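Local structure of putative glycosyltransferase (GalT1) (Streptococcus parasanguinis FW213, 5HEA) at residues V118-S123 against I205-E210. The protein probably transfers a sugar from a nucleotide-activated donor, this chain being the C-terminal part that carries a family 2, GT-A-type glycosyltransferase domain. Sequence-based numbering, arbitrary orientation.
Sequences VCNFNS and ITFINE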
ATOM      1  N   VAL A 118       4.279 -38.332  23.661  1.00 21.25           N
ATOM      2  CA  VAL A 118       5.331 -37.570  23.008  1.00 23.41           C
ATOM      3  C   VAL A 118       6.505 -38.504  22.821  1.00 30.75           C
ATOM      4  O   VAL A 118       6.854 -39.254  23.739  1.00 25.23           O
ATOM      5  CB  VAL A 118       5.792 -36.380  23.891  1.00 21.35           C
ATOM      6  CG1 VAL A 118       6.913 -35.568  23.201  1.00 19.76           C
ATOM      7  CG2 VAL A 118       4.613 -35.473  24.260  1.00 20.56           C
ATOM      8  N   CYS A 119       7.105 -38.494  21.637  1.00 23.53           N
ATOM      9  CA  CYS A 119       8.365 -39.212  21.464  1.00 23.57           C
ATOM     10  C   CYS A 119       9.466 -38.227  21.124  1.00 23.45           C
ATOM     11  O   CYS A 119       9.243 -37.014  21.097  1.00 24.18           O
ATOM     12  CB  CYS A 119       8.263 -40.349  20.424  1.00 20.77           C
ATOM     13  SG  CYS A 119       8.089 -39.847  18.685  1.00 27.84           S
ATOM     14  N   ASN A 120      10.655 -38.741  20.869  1.00 21.65           N
ATOM     15  CA  ASN A 120      11.793 -37.884  20.595  1.00 24.18           C
ATOM     16  C   ASN A 120      12.085 -37.932  19.098  1.00 24.63           C
ATOM     17  O   ASN A 120      11.313 -38.508  18.316  1.00 20.61           O
ATOM     18  CB  ASN A 120      13.003 -38.359  21.418  1.00 24.41           C
ATOM     19  CG  ASN A 120      13.919 -37.220  21.829  1.00 27.71           C
ATOM     20  OD1 ASN A 120      14.100 -36.249  21.093  1.00 23.80           O
ATOM     21  ND2 ASN A 120      14.497 -37.330  23.017  1.00 25.91           N
ATOM     22  N   PHE A 121      13.187 -37.325  18.683  1.00 24.17           N
ATOM     23  CA  PHE A 121      13.552 -37.388  17.269  1.00 25.18           C
ATOM     24  C   PHE A 121      15.048 -37.586  17.101  1.00 25.13           C
ATOM     25  O   PHE A 121      15.838 -37.183  17.954  1.00 23.13           O
ATOM     26  CB  PHE A 121      13.092 -36.118  16.519  1.00 25.15           C
ATOM     27  CG  PHE A 121      13.754 -34.860  16.990  1.00 28.02           C
ATOM     28  CD1 PHE A 121      14.948 -34.433  16.427  1.00 40.25           C
ATOM     29  CD2 PHE A 121      13.195 -34.108  18.006  1.00 33.24           C
ATOM     30  CE1 PHE A 121      15.565 -33.276  16.869  1.00 47.27           C
ATOM     31  CE2 PHE A 121      13.810 -32.954  18.455  1.00 44.75           C
ATOM     32  CZ  PHE A 121      14.991 -32.537  17.888  1.00 48.02           C
ATOM     33  N   ASN A 122      15.433 -38.217  16.002  1.00 24.02           N
ATOM     34  CA  ASN A 122      16.829 -38.252  15.601  1.00 22.76           C
ATOM     35  C   ASN A 122      16.887 -37.359  14.378  1.00 29.94           C
ATOM     36  O   ASN A 122      15.855 -36.869  13.928  1.00 28.26           O
ATOM     37  CB  ASN A 122      17.285 -39.687  15.307  1.00 20.63           C
ATOM     38  CG  ASN A 122      17.736 -40.418  16.558  1.00 28.17           C
ATOM     39  OD1 ASN A 122      18.291 -39.807  17.466  1.00 30.98           O
ATOM     40  ND2 ASN A 122      17.491 -41.724  16.618  1.00 31.97           N
ATOM     41  N   SER A 123      18.072 -37.112  13.848  1.00 33.73           N
ATOM     42  CA  SER A 123      18.171 -36.209  12.710  1.00 40.40           C
ATOM     43  C   SER A 123      18.780 -36.877  11.479  1.00 34.25           C
ATOM     44  O   SER A 123      19.458 -37.905  11.581  1.00 30.20           O
ATOM     45  CB  SER A 123      18.933 -34.936  13.085  1.00 34.09           C
ATOM     46  OG  SER A 123      20.199 -35.253  13.616  1.00 42.82           O
ATOM     47  N   ILE A 205       0.813 -36.817  30.786  1.00 23.45           N
ATOM     48  CA  ILE A 205       1.511 -36.922  29.523  1.00 23.82           C
ATOM     49  C   ILE A 205       2.486 -38.091  29.596  1.00 26.28           C
ATOM     50  O   ILE A 205       3.156 -38.271  30.607  1.00 26.80           O
ATOM     51  CB  ILE A 205       2.258 -35.616  29.241  1.00 24.09           C
ATOM     52  CG1 ILE A 205       1.244 -34.454  29.204  1.00 25.44           C
ATOM     53  CG2 ILE A 205       3.084 -35.743  27.966  1.00 27.00           C
ATOM     54  CD1 ILE A 205       1.858 -33.079  28.976  1.00 28.73           C
ATOM     55  N   THR A 206       2.546 -38.897  28.535  1.00 22.00           N
ATOM     56  CA  THR A 206       3.495 -40.005  28.481  1.00 27.48           C
ATOM     57  C   THR A 206       4.607 -39.699  27.480  1.00 29.97           C
ATOM     58  O   THR A 206       4.340 -39.371  26.322  1.00 26.93           O
ATOM     59  CB  THR A 206       2.807 -41.325  28.099  1.00 26.32           C
ATOM     60  OG1 THR A 206       1.809 -41.643  29.079  1.00 25.84           O
ATOM     61  CG2 THR A 206       3.830 -42.463  28.031  1.00 26.01           C
ATOM     62  N   PHE A 207       5.854 -39.792  27.936  1.00 22.73           N
ATOM     63  CA  PHE A 207       7.006 -39.576  27.067  1.00 24.48           C
ATOM     64  C   PHE A 207       7.688 -40.894  26.743  1.00 31.06           C
ATOM     65  O   PHE A 207       7.957 -41.691  27.652  1.00 25.05           O
ATOM     66  CB  PHE A 207       8.014 -38.627  27.732  1.00 25.51           C
ATOM     67  CG  PHE A 207       9.233 -38.350  26.884  1.00 22.20           C
ATOM     68  CD1 PHE A 207       9.130 -37.582  25.734  1.00 26.03           C
ATOM     69  CD2 PHE A 207      10.471 -38.851  27.237  1.00 26.16           C
ATOM     70  CE1 PHE A 207      10.235 -37.325  24.958  1.00 23.70           C
ATOM     71  CE2 PHE A 207      11.588 -38.606  26.454  1.00 24.25           C
ATOM     72  CZ  PHE A 207      11.470 -37.839  25.319  1.00 24.26           C
ATOM     73  N   ILE A 208       7.964 -41.137  25.459  1.00 19.63           N
ATOM     74  CA  ILE A 208       8.819 -42.270  25.083  1.00 25.01           C
ATOM     75  C   ILE A 208      10.115 -41.766  24.458  1.00 30.35           C
ATOM     76  O   ILE A 208      10.090 -41.070  23.433  1.00 27.52           O
ATOM     77  CB  ILE A 208       8.117 -43.295  24.141  1.00 36.68           C
ATOM     78  CG1 ILE A 208       7.256 -42.594  23.108  1.00 33.59           C
ATOM     79  CG2 ILE A 208       7.231 -44.239  24.937  1.00 46.38           C
ATOM     80  CD1 ILE A 208       6.545 -43.536  22.165  1.00 35.33           C
ATOM     81  N   ASN A 209      11.241 -42.100  25.087  1.00 23.40           N
ATOM     82  CA  ASN A 209      12.538 -41.634  24.617  1.00 27.07           C
ATOM     83  C   ASN A 209      13.087 -42.487  23.486  1.00 29.61           C
ATOM     84  O   ASN A 209      14.094 -43.177  23.643  1.00 29.01           O
ATOM     85  CB  ASN A 209      13.570 -41.553  25.745  1.00 25.92           C
ATOM     86  CG  ASN A 209      14.739 -40.643  25.387  1.00 29.26           C
ATOM     87  OD1 ASN A 209      14.542 -39.613  24.745  1.00 27.08           O
ATOM     88  ND2 ASN A 209      15.958 -41.032  25.771  1.00 28.59           N
ATOM     89  N   GLU A 210      12.408 -42.436  22.349  1.00 27.39           N
ATOM     90  CA  GLU A 210      12.884 -43.091  21.139  1.00 29.11           C
ATOM     91  C   GLU A 210      12.869 -42.064  20.007  1.00 27.34           C
ATOM     92  O   GLU A 210      11.938 -41.256  19.900  1.00 29.18           O
ATOM     93  CB  GLU A 210      12.002 -44.295  20.791  1.00 25.46           C
ATOM     94  CG  GLU A 210      10.525 -43.959  20.619  1.00 38.62           C
ATOM     95  CD  GLU A 210       9.678 -45.180  20.267  1.00 52.63           C
ATOM     96  OE1 GLU A 210       9.698 -46.162  21.044  1.00 49.95           O
ATOM     97  OE2 GLU A 210       8.991 -45.151  19.217  1.00 52.21           O
TER
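Val-118 and Phe-207 are bridge partners in the mixed sheet of the GT-A domain, where strands 116-125 and 204-217 run parallel, and the contact illustrates how a side-chain amide bond can supplement parallel pairing where its register slips. Beside them pairing is regular: Val-118 N donates to Thr-206 O at 2.9 Å and Val-118 O accepts from Ile-208 N at 2.8 Å. On their side of the sheet, Val-118 CG1 meets Phe-207 CD1 at 3.9 Å while its other methyl, CG2, turns to Ile-205 CG2; Trp-150 of helix 147-150 packs on all three residues. The Phe-207 ring, its CG turned opposite the backbone N (chi1 -180°), extends toward Asn-120, and Val-118 CB and Asn-120 ND2 both lie at the ring edge. On the opposite face, Cys-119 CB packs against Ile-208 CG1 at 3.6 Å, with helix 101-110 packing over both residues. Ile-208 holds CG1 between its backbone N and carbonyl carbon (chi1 40°), which brings that carbon beside Val-118 O as well.

An inverse gamma turn centred on Asn-209 then breaks the regular pattern, and Asn-120 N bonds instead to Glu-210 O, at 3.0 Å and bent. The Asn-120 amide uses both its ends: OD1 receives the N-H of Phe-121, which probably restrains the rotation of the amide, while ND2 donates to Asn-209. The latter side chain runs alongside, amide planes 46° apart, its own ND2 held by Lys-139 O. Asn-120 ND2 reaches Asn-209 OD1 at 2.9 Å, nearly in line with that C=O.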